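Local structure of threonine synthase (Brucella melitensis bv. 1, 4F4F) at residues Gly260-Gly263 / Asp264-Ala267; Ile290-Arg293 / Thr294-Gly298; Thr350-Glu353 / Lys354-Ser357; Val396-Ala399 / Arg400-Ser404. The protein probably converts O-phospho-L-homoserine and water into L-threonine and phosphate, the last step of threonine biosynthesis, with pyridoxal 5'-phosphate as cofactor. One frame throughout, in Å; residues are numbered along the deposited sequence.

Interaction 1. Residues Gly260-Gly263 / Asp264-Ala267. With PLP (pyridoxal-5'-phosphate), chain C.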
loop_
_atom_site.group_PDB
_atom_site.type_symbol
_atom_site.label_atom_id
_atom_site.label_comp_id
_atom_site.label_asym_id
_atom_site.label_seq_id
_atom_site.Cartn_x
_atom_site.Cartn_y
_atom_site.Cartn_z
ATOM N N GLY A 260 0.295 8.369 0.585
ATOM C CA GLY A 260 -0.614 8.610 1.677
ATOM C C GLY A 260 0.046 8.118 2.937
ATOM O O GLY A 260 0.596 8.918 3.713
ATOM N N ASN A 261 0.005 6.801 3.176
ATOM C CA ASN A 261 0.519 6.279 4.455
ATOM C C ASN A 261 1.966 5.804 4.401
ATOM O O ASN A 261 2.416 5.161 5.339
ATOM C CB ASN A 261 -0.388 5.153 4.981
ATOM C CG ASN A 261 -1.641 5.703 5.636
ATOM O OD1 ASN A 261 -1.560 6.553 6.544
ATOM N ND2 ASN A 261 -2.803 5.302 5.118
ATOM N N PHE A 262 2.675 6.140 3.316
ATOM C CA PHE A 262 4.135 6.028 3.218
ATOM C C PHE A 262 4.721 4.651 2.955
ATOM O O PHE A 262 5.953 4.531 2.797
ATOM C CB PHE A 262 4.805 6.600 4.482
ATOM C CG PHE A 262 6.068 7.332 4.212
ATOM C CD1 PHE A 262 6.029 8.622 3.665
ATOM C CD2 PHE A 262 7.291 6.776 4.507
ATOM C CE1 PHE A 262 7.181 9.318 3.396
ATOM C CE2 PHE A 262 8.460 7.475 4.246
ATOM C CZ PHE A 262 8.415 8.739 3.690
ATOM N N GLY A 263 3.881 3.617 2.905
ATOM C CA GLY A 263 4.325 2.239 2.794
ATOM C C GLY A 263 4.957 1.987 1.436
ATOM O O GLY A 263 5.954 1.299 1.317
ATOM N N ASP A 264 4.359 2.586 0.422
ATOM C CA ASP A 264 4.862 2.515 -0.956
ATOM C C ASP A 264 6.269 3.074 -1.101
ATOM O O ASP A 264 7.223 2.362 -1.468
ATOM C CB ASP A 264 3.884 3.185 -1.966
ATOM C CG ASP A 264 3.317 4.576 -1.542
ATOM O OD1 ASP A 264 3.881 5.379 -0.658
ATOM O OD2 ASP A 264 2.243 4.901 -2.204
ATOM N N ILE A 265 6.422 4.344 -0.761
ATOM C CA ILE A 265 7.722 4.970 -0.859
ATOM C C ILE A 265 8.710 4.376 0.147
ATOM O O ILE A 265 9.916 4.309 -0.148
ATOM C CB ILE A 265 7.643 6.518 -0.765
ATOM C CG1 ILE A 265 8.880 7.124 -1.430
ATOM C CG2 ILE A 265 7.435 6.974 0.679
ATOM C CD1 ILE A 265 8.918 8.659 -1.447
ATOM N N PHE A 266 8.224 3.931 1.302
ATOM C CA PHE A 266 9.138 3.265 2.244
ATOM C C PHE A 266 9.740 2.003 1.608
ATOM O O PHE A 266 10.896 1.718 1.824
ATOM C CB PHE A 266 8.531 2.990 3.638
ATOM C CG PHE A 266 9.572 2.538 4.637
ATOM C CD1 PHE A 266 10.345 3.455 5.294
ATOM C CD2 PHE A 266 9.822 1.166 4.842
ATOM C CE1 PHE A 266 11.379 3.043 6.169
ATOM C CE2 PHE A 266 10.827 0.742 5.705
ATOM C CZ PHE A 266 11.610 1.688 6.366
ATOM N N ALA A 267 8.973 1.281 0.799
ATOM C CA ALA A 267 9.475 0.122 0.045
ATOM C C ALA A 267 10.577 0.477 -0.937
ATOM O O ALA A 267 11.531 -0.313 -1.117
ATOM C CB ALA A 267 8.339 -0.621 -0.683
HETATM N N1 PLP C . -2.608 6.183 -4.649
HETATM C C2 PLP C . -3.638 5.254 -4.652
HETATM C C2A PLP C . -4.523 4.980 -5.847
HETATM C C3 PLP C . -3.891 4.446 -3.423
HETATM O O3 PLP C . -4.909 3.514 -3.426
HETATM C C4 PLP C . -3.010 4.723 -2.231
HETATM C C4A PLP C . -3.146 3.981 -0.940
HETATM C C5 PLP C . -1.929 5.734 -2.343
HETATM C C6 PLP C . -1.789 6.406 -3.580
HETATM C C5A PLP C . -0.994 5.976 -1.139
HETATM O O4P PLP C . -0.163 4.799 -0.764
HETATM P P PLP C . 0.759 4.660 0.591
HETATM O O1P PLP C . 1.610 5.920 0.627
HETATM O O2P PLP C . -0.260 4.577 1.709
HETATM O O3P PLP C . 1.579 3.392 0.480
#

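Interaction 2. Residues Ile290-Arg293 / Thr294-Gly298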
loop_
_atom_site.group_PDB
_atom_site.type_symbol
_atom_site.label_atom_id
_atom_site.label_comp_id
_atom_site.label_asym_id
_atom_site.label_seq_id
_atom_site.Cartn_x
_atom_site.Cartn_y
_atom_site.Cartn_z
ATOM N N ILE A 290 0.841 17.131 5.084
ATOM C CA ILE A 290 1.654 16.958 6.293
ATOM C C ILE A 290 3.083 16.557 5.964
ATOM O O ILE A 290 4.023 17.127 6.501
ATOM C CB ILE A 290 1.013 15.974 7.321
ATOM C CG1 ILE A 290 1.727 16.113 8.678
ATOM C CG2 ILE A 290 0.982 14.515 6.827
ATOM C CD1 ILE A 290 0.997 15.377 9.771
ATOM N N LEU A 291 3.242 15.642 5.012
ATOM C CA LEU A 291 4.584 15.143 4.671
ATOM C C LEU A 291 5.410 16.215 3.964
ATOM O O LEU A 291 6.606 16.363 4.230
ATOM C CB LEU A 291 4.505 13.874 3.845
ATOM C CG LEU A 291 3.894 12.635 4.544
ATOM C CD1 LEU A 291 3.646 11.508 3.541
ATOM C CD2 LEU A 291 4.791 12.127 5.664
ATOM N N SER A 292 4.796 16.952 3.057
ATOM C CA SER A 292 5.479 18.065 2.418
ATOM C C SER A 292 5.875 19.132 3.463
ATOM O O SER A 292 7.018 19.574 3.510
ATOM C CB SER A 292 4.574 18.664 1.320
ATOM O OG SER A 292 5.251 19.715 0.652
ATOM N N ARG A 293 4.941 19.520 4.332
ATOM C CA ARG A 293 5.253 20.476 5.384
ATOM C C ARG A 293 6.357 19.963 6.302
ATOM O O ARG A 293 7.188 20.745 6.787
ATOM C CB ARG A 293 4.029 20.825 6.210
ATOM C CG ARG A 293 2.979 21.589 5.403
ATOM C CD ARG A 293 1.764 21.945 6.246
ATOM N NE ARG A 293 0.798 20.849 6.489
ATOM C CZ ARG A 293 0.615 20.225 7.654
ATOM N NH1 ARG A 293 1.393 20.501 8.699
ATOM N NH2 ARG A 293 -0.327 19.297 7.766
ATOM N N THR A 294 6.349 18.660 6.556
ATOM C CA THR A 294 7.377 18.052 7.391
ATOM C C THR A 294 8.740 18.181 6.757
ATOM O O THR A 294 9.690 18.562 7.421
ATOM C CB THR A 294 7.079 16.549 7.709
ATOM O OG1 THR A 294 5.869 16.472 8.468
ATOM C CG2 THR A 294 8.229 15.941 8.518
ATOM N N LEU A 295 8.859 17.866 5.474
ATOM C CA LEU A 295 10.169 18.019 4.829
ATOM C C LEU A 295 10.619 19.503 4.788
ATOM O O LEU A 295 11.818 19.798 4.896
ATOM C CB LEU A 295 10.212 17.402 3.417
ATOM C CG LEU A 295 10.481 15.891 3.243
ATOM C CD1 LEU A 295 11.994 15.672 3.190
ATOM C CD2 LEU A 295 9.804 15.010 4.292
ATOM N N GLU A 296 9.674 20.425 4.615
ATOM C CA GLU A 296 10.019 21.852 4.564
ATOM C C GLU A 296 10.496 22.385 5.911
ATOM O O GLU A 296 11.445 23.192 5.979
ATOM C CB GLU A 296 8.808 22.688 4.175
ATOM C CG GLU A 296 8.261 22.470 2.779
ATOM C CD GLU A 296 7.005 23.297 2.533
ATOM O OE1 GLU A 296 6.235 23.593 3.474
ATOM O OE2 GLU A 296 6.791 23.650 1.364
ATOM N N SER A 297 9.801 22.000 6.982
ATOM C CA SER A 297 9.980 22.638 8.279
ATOM C C SER A 297 10.495 21.748 9.400
ATOM O O SER A 297 10.946 22.237 10.426
ATOM C CB SER A 297 8.638 23.234 8.733
ATOM O OG SER A 297 7.750 22.205 9.099
ATOM N N GLY A 298 10.356 20.442 9.241
ATOM C CA GLY A 298 10.543 19.524 10.367
ATOM C C GLY A 298 9.327 19.337 11.280
ATOM O O GLY A 298 9.357 18.500 12.175
#

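Interaction 3. Residues Thr350-Glu353 / Lys354-Ser357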
loop_
_atom_site.group_PDB
_atom_site.type_symbol
_atom_site.label_atom_id
_atom_site.label_comp_id
_atom_site.label_asym_id
_atom_site.label_seq_id
_atom_site.Cartn_x
_atom_site.Cartn_y
_atom_site.Cartn_z
ATOM N N THR A 350 8.242 18.025 16.375
ATOM C CA THR A 350 9.301 18.596 15.552
ATOM C C THR A 350 10.465 17.640 15.464
ATOM O O THR A 350 10.888 17.102 16.474
ATOM C CB THR A 350 9.752 19.941 16.106
ATOM O OG1 THR A 350 8.703 20.876 15.830
ATOM C CG2 THR A 350 11.037 20.431 15.386
ATOM N N ILE A 351 10.950 17.375 14.252
ATOM C CA ILE A 351 12.078 16.451 14.090
ATOM C C ILE A 351 13.368 17.240 14.291
ATOM O O ILE A 351 13.543 18.278 13.662
ATOM C CB ILE A 351 12.063 15.794 12.701
ATOM C CG1 ILE A 351 10.740 15.081 12.450
ATOM C CG2 ILE A 351 13.228 14.808 12.538
ATOM C CD1 ILE A 351 10.568 14.634 11.013
ATOM N N SER A 352 14.250 16.786 15.169
ATOM C CA SER A 352 15.521 17.471 15.417
ATOM C C SER A 352 16.465 17.428 14.214
ATOM O O SER A 352 16.282 16.672 13.263
ATOM C CB SER A 352 16.217 16.889 16.628
ATOM O OG SER A 352 16.564 15.535 16.419
ATOM N N GLU A 353 17.510 18.240 14.283
ATOM C CA GLU A 353 18.278 18.557 13.091
ATOM C C GLU A 353 18.965 17.363 12.431
ATOM O O GLU A 353 18.898 17.208 11.202
ATOM C CB GLU A 353 19.291 19.689 13.397
ATOM C CG GLU A 353 19.935 20.274 12.146
ATOM C CD GLU A 353 18.918 20.871 11.156
ATOM O OE1 GLU A 353 17.833 21.377 11.571
ATOM O OE2 GLU A 353 19.210 20.824 9.939
ATOM N N LYS A 354 19.641 16.529 13.198
ATOM C CA LYS A 354 20.363 15.422 12.573
ATOM C C LYS A 354 19.420 14.449 11.815
ATOM O O LYS A 354 19.660 14.149 10.645
ATOM C CB LYS A 354 21.249 14.699 13.576
ATOM C CG LYS A 354 22.188 13.672 12.972
ATOM C CD LYS A 354 23.027 12.998 14.081
ATOM C CE LYS A 354 23.974 11.934 13.548
ATOM N NZ LYS A 354 23.230 10.682 13.185
ATOM N N PRO A 355 18.348 13.979 12.463
ATOM C CA PRO A 355 17.473 13.072 11.717
ATOM C C PRO A 355 16.762 13.772 10.583
ATOM O O PRO A 355 16.529 13.162 9.551
ATOM C CB PRO A 355 16.476 12.574 12.773
ATOM C CG PRO A 355 16.697 13.401 13.973
ATOM C CD PRO A 355 18.129 13.849 13.909
ATOM N N LEU A 356 16.420 15.049 10.766
ATOM C CA LEU A 356 15.756 15.807 9.680
ATOM C C LEU A 356 16.665 15.923 8.483
ATOM O O LEU A 356 16.234 15.697 7.356
ATOM C CB LEU A 356 15.299 17.195 10.160
ATOM C CG LEU A 356 14.543 18.089 9.181
ATOM C CD1 LEU A 356 13.270 17.390 8.682
ATOM C CD2 LEU A 356 14.241 19.414 9.886
ATOM N N SER A 357 17.948 16.197 8.729
ATOM C CA SER A 357 18.939 16.237 7.647
ATOM C C SER A 357 19.074 14.895 6.970
ATOM O O SER A 357 19.219 14.841 5.738
ATOM C CB SER A 357 20.326 16.633 8.154
ATOM O OG SER A 357 20.335 17.961 8.593
#

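Interaction 4. Residues Val396-Ala399 / Arg400-Ser404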
loop_
_atom_site.group_PDB
_atom_site.type_symbol
_atom_site.label_atom_id
_atom_site.label_comp_id
_atom_site.label_asym_id
_atom_site.label_seq_id
_atom_site.Cartn_x
_atom_site.Cartn_y
_atom_site.Cartn_z
ATOM N N VAL A 396 3.009 12.829 -11.318
ATOM C CA VAL A 396 3.656 13.464 -12.491
ATOM C C VAL A 396 3.913 14.948 -12.227
ATOM O O VAL A 396 5.015 15.440 -12.422
ATOM C CB VAL A 396 2.854 13.264 -13.796
ATOM C CG1 VAL A 396 3.485 14.033 -14.943
ATOM C CG2 VAL A 396 2.737 11.781 -14.154
ATOM N N LYS A 397 2.917 15.661 -11.732
ATOM C CA LYS A 397 3.102 17.076 -11.409
ATOM C C LYS A 397 4.330 17.303 -10.488
ATOM O O LYS A 397 5.210 18.154 -10.759
ATOM C CB LYS A 397 1.832 17.631 -10.748
ATOM C CG LYS A 397 1.854 19.124 -10.495
ATOM C CD LYS A 397 2.471 19.562 -9.187
ATOM C CE LYS A 397 2.138 21.030 -8.915
ATOM N NZ LYS A 397 2.649 21.495 -7.599
ATOM N N VAL A 398 4.364 16.570 -9.385
ATOM C CA VAL A 398 5.412 16.767 -8.378
ATOM C C VAL A 398 6.776 16.298 -8.914
ATOM O O VAL A 398 7.812 16.928 -8.654
ATOM C CB VAL A 398 5.043 16.045 -7.056
ATOM C CG1 VAL A 398 6.206 16.036 -6.054
ATOM C CG2 VAL A 398 3.790 16.651 -6.435
ATOM N N ALA A 399 6.786 15.170 -9.639
ATOM C CA ALA A 399 8.014 14.664 -10.273
ATOM C C ALA A 399 8.626 15.771 -11.129
ATOM O O ALA A 399 9.807 16.014 -11.050
ATOM C CB ALA A 399 7.727 13.452 -11.133
ATOM N N ARG A 400 7.817 16.461 -11.926
ATOM C CA ARG A 400 8.340 17.481 -12.837
ATOM C C ARG A 400 8.811 18.733 -12.103
ATOM O O ARG A 400 9.733 19.382 -12.541
ATOM C CB ARG A 400 7.304 17.832 -13.911
ATOM C CG ARG A 400 7.006 16.648 -14.810
ATOM C CD ARG A 400 5.853 16.895 -15.765
ATOM N NE ARG A 400 5.710 15.798 -16.714
ATOM C CZ ARG A 400 4.864 15.767 -17.749
ATOM N NH1 ARG A 400 4.023 16.754 -17.981
ATOM N NH2 ARG A 400 4.845 14.729 -18.568
ATOM N N GLU A 401 8.173 19.058 -10.990
ATOM C CA GLU A 401 8.576 20.185 -10.167
ATOM C C GLU A 401 9.844 19.906 -9.369
ATOM O O GLU A 401 10.690 20.771 -9.225
ATOM C CB GLU A 401 7.444 20.515 -9.183
ATOM C CG GLU A 401 7.607 21.840 -8.434
ATOM C CD GLU A 401 6.485 22.077 -7.434
ATOM O OE1 GLU A 401 5.672 21.168 -7.194
ATOM O OE2 GLU A 401 6.404 23.192 -6.891
ATOM N N LYS A 402 9.955 18.691 -8.828
ATOM C CA LYS A 402 10.991 18.391 -7.857
ATOM C C LYS A 402 12.177 17.654 -8.430
ATOM O O LYS A 402 13.166 17.538 -7.752
ATOM C CB LYS A 402 10.420 17.543 -6.722
ATOM C CG LYS A 402 9.358 18.238 -5.906
ATOM C CD LYS A 402 9.982 19.300 -5.029
ATOM C CE LYS A 402 9.141 20.539 -5.042
ATOM N NZ LYS A 402 9.600 21.464 -3.990
ATOM N N ALA A 403 12.096 17.137 -9.648
ATOM C CA ALA A 403 13.188 16.305 -10.151
ATOM C C ALA A 403 14.408 17.167 -10.345
ATOM O O ALA A 403 14.337 18.251 -10.912
ATOM C CB ALA A 403 12.832 15.586 -11.446
ATOM N N SER A 404 15.532 16.655 -9.885
ATOM C CA SER A 404 16.812 17.311 -10.063
ATOM C C SER A 404 17.822 16.238 -10.445
ATOM O O SER A 404 17.924 15.216 -9.779
ATOM C CB SER A 404 17.215 17.973 -8.764
ATOM O OG SER A 404 18.369 18.724 -8.970
#

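Interaction 1. Residues Gly260-Gly263 / Asp264-Ala267
Phe262 and Ile265, three residues apart where a loop winds into a helix, form the tightly packed part of this contact. Ile265 CG2 lies 3.5 Å from the centroid of the Phe262 ring, only 6° off the ring normal, so that one methyl meets all six ring carbons in a CH-pi contact. With CG1 anti to the backbone N (chi1 -157°), CG2 falls between the backbone N and the carbonyl carbon, where it meets the ring. Phe266 approaches the same ring obliquely through CB, 4.1 Å from Phe262 CD2. Phe262 is also the N-cap residue, and its O receives the opening helical bond from Phe266 N at 2.8 Å.

This turn is a phosphate-binding loop at a helix N-terminus. Gly260 N and Phe262 N both donate to PLP O1P, the first at 2.8 Å. Asn261 N reaches PLP O2P at 2.7 Å, and Asp264 N reaches PLP O3P at 2.9 Å. Four backbone N-H groups thus grip three phosphate oxygens, and the helix end would favour the negative charge. Asp264 OD1 accepts from Ile265 N and lies 2.7 Å from PLP O1P.

The looser side is at Asn261, partly exposed, whose side chain leads away from the helix to Ser319 N. On the packed side, Ile265 and Asp264 rest on Val257 of strand 253-258, Phe262 and Ile265 on Ile283 of strand 278-285, and Phe262 meets Phe321 of helix 321-328 edge-to-face.

Interaction 2. Residues Ile290-Arg293 / Thr294-Gly298
Thr294 keeps OG1 beside its backbone N, anti to the carbonyl carbon (chi1 -63°), and this turns the hydroxyl back along the helix onto Ile290. Thr294 OG1 donates to Ile290 O at 2.8 Å, while Thr294 N reaches the same oxygen from the opposite face of the carbonyl plane. Ser297 arrives at an equivalent bond by another route: chi1 of 72° sets OG between N and the carbonyl carbon, yet Ser297 OG still donates to Arg293 O at 2.8 Å. There too the residue's own N-H comes to the other face, so each carbonyl is held by two donors. Ser297 OG also bonds to Ala299 N, which ties the last turn to strand 299-301.

Arg293 leaves the helix with its chain bent at chi3; its NE forms a salt bridge with Asp289 and its NH1 bonds to Glu301 O. Gly298 N closes the last turn on Thr294 O at 2.7 Å. The whole is a short helix, 290-297, in which the hydroxyls of Thr294 and Ser297 bond back to the carbonyl four residues earlier, ending in a C-terminal glycine whose positive phi (83°) breaks the helix and sends the chain into strand 299-301.

Interaction 3. Residues Thr350-Glu353 / Lys354-Ser357
A hydrophobic staple, in which the residue before the N-cap packs on the side chain of the fourth helical residue, joins Ile351 to Leu356 across the start of helix 353-362. Ile351 CG2 lies 4.0 Å from Leu356 CB, and it also touches Pro355 CB at 3.9 Å. That methyl is placed anti to the backbone N by chi1 of -56°, and from there it faces the helix.

Ser352 holds the N-cap position, but its side chain makes no capping bond. Its OG lies instead against the proline ring, 3.2 Å from Pro355 CG, and Pro355 has no N-H to offer it. The backbone does the joining: Leu356 N donates to Ser352 O at 3.0 Å. At the next residue, Glu353 O is shared by two donors of Ser357, with N at 2.8 Å and OG at 3.1 Å, on opposite faces of the carbonyl plane. The glutamate chain bends at chi2, which brings OE2 back toward the same serine.

Glu353 and Ser352 are on the exposed side, whereas Ile351 and Pro355 both pack on His329, in a loop that follows helix 321-328. The chain comes in from strand 348-350 and leaves the helix into 363-367, an edge strand of the mixed sheet.

Interaction 4. Residues Val396-Ala399 / Arg400-Ser404
Arg400 lies alongside Val396, one turn earlier in the helix, and the two side chains point the same way. Its extended chain carries the guanidinium over Val396 CG1, which sits 3.3 Å from Arg400 NE and off-centre against one face of the flat group. The aliphatic part is close as well, with Arg400 CG 3.3 Å from Val396 O. Beyond Val396 the charged end turns to Glu103, which forms a salt bridge with Arg400 NH2.

Glu401 follows and pairs with Lys397 in an i to i+4 salt bridge, Lys397 NZ to Glu401 OE1 at 3.1 Å. The ammonium comes from above the carboxylate plane, 45° out of it. A bend at chi2 of the lysine (-87°) curls its end toward the glutamate, and NZ also donates to Arg367 O, so the amine has two partners. While this salt bridge lies along the helix, Val396 and Ala399 pack on strand 409-413 and Val398 on strand 278-285, both in the mixed sheet of an alpha/beta domain.

Lys402 comes next, crossing Val398 obliquely, its CG 3.8 Å from Val398 CG1. Its N donates to Val398 O at 2.8 Å. Ala403 is the first residue to leave helical angles, yet Ala403 N still reaches Ala399 O at 2.9 Å, less straight than the bonds before it (132° at the hydrogen). Its CB touches Met409 in strand 409-413, and Gln280 brackets this residue, bonding through NE2 to Lys402 O and through OE1 to Ser404 N.

The four contacts follow one another along the chain, each within a helix or at its start: 263-274, 290-297, 353-362 and 390-402. Interactions 1 and 2 have centres about 16 Å apart and touch where Leu291 CD1 packs on Phe262 CD1, so helix 290-297 lies behind the phosphate-binding loop. Interactions 2 and 3, about 11 Å apart, touch through Thr294 and Ile351, and probably by a hydrogen bond from Ile351 N to Gly298 O. A chain of packing thus runs outward from the cofactor. Interaction 4 touches none of the others, its centre about 18 Å from interaction 1, but its helix shares strand 278-285 of the mixed sheet with interactions 1 and 2.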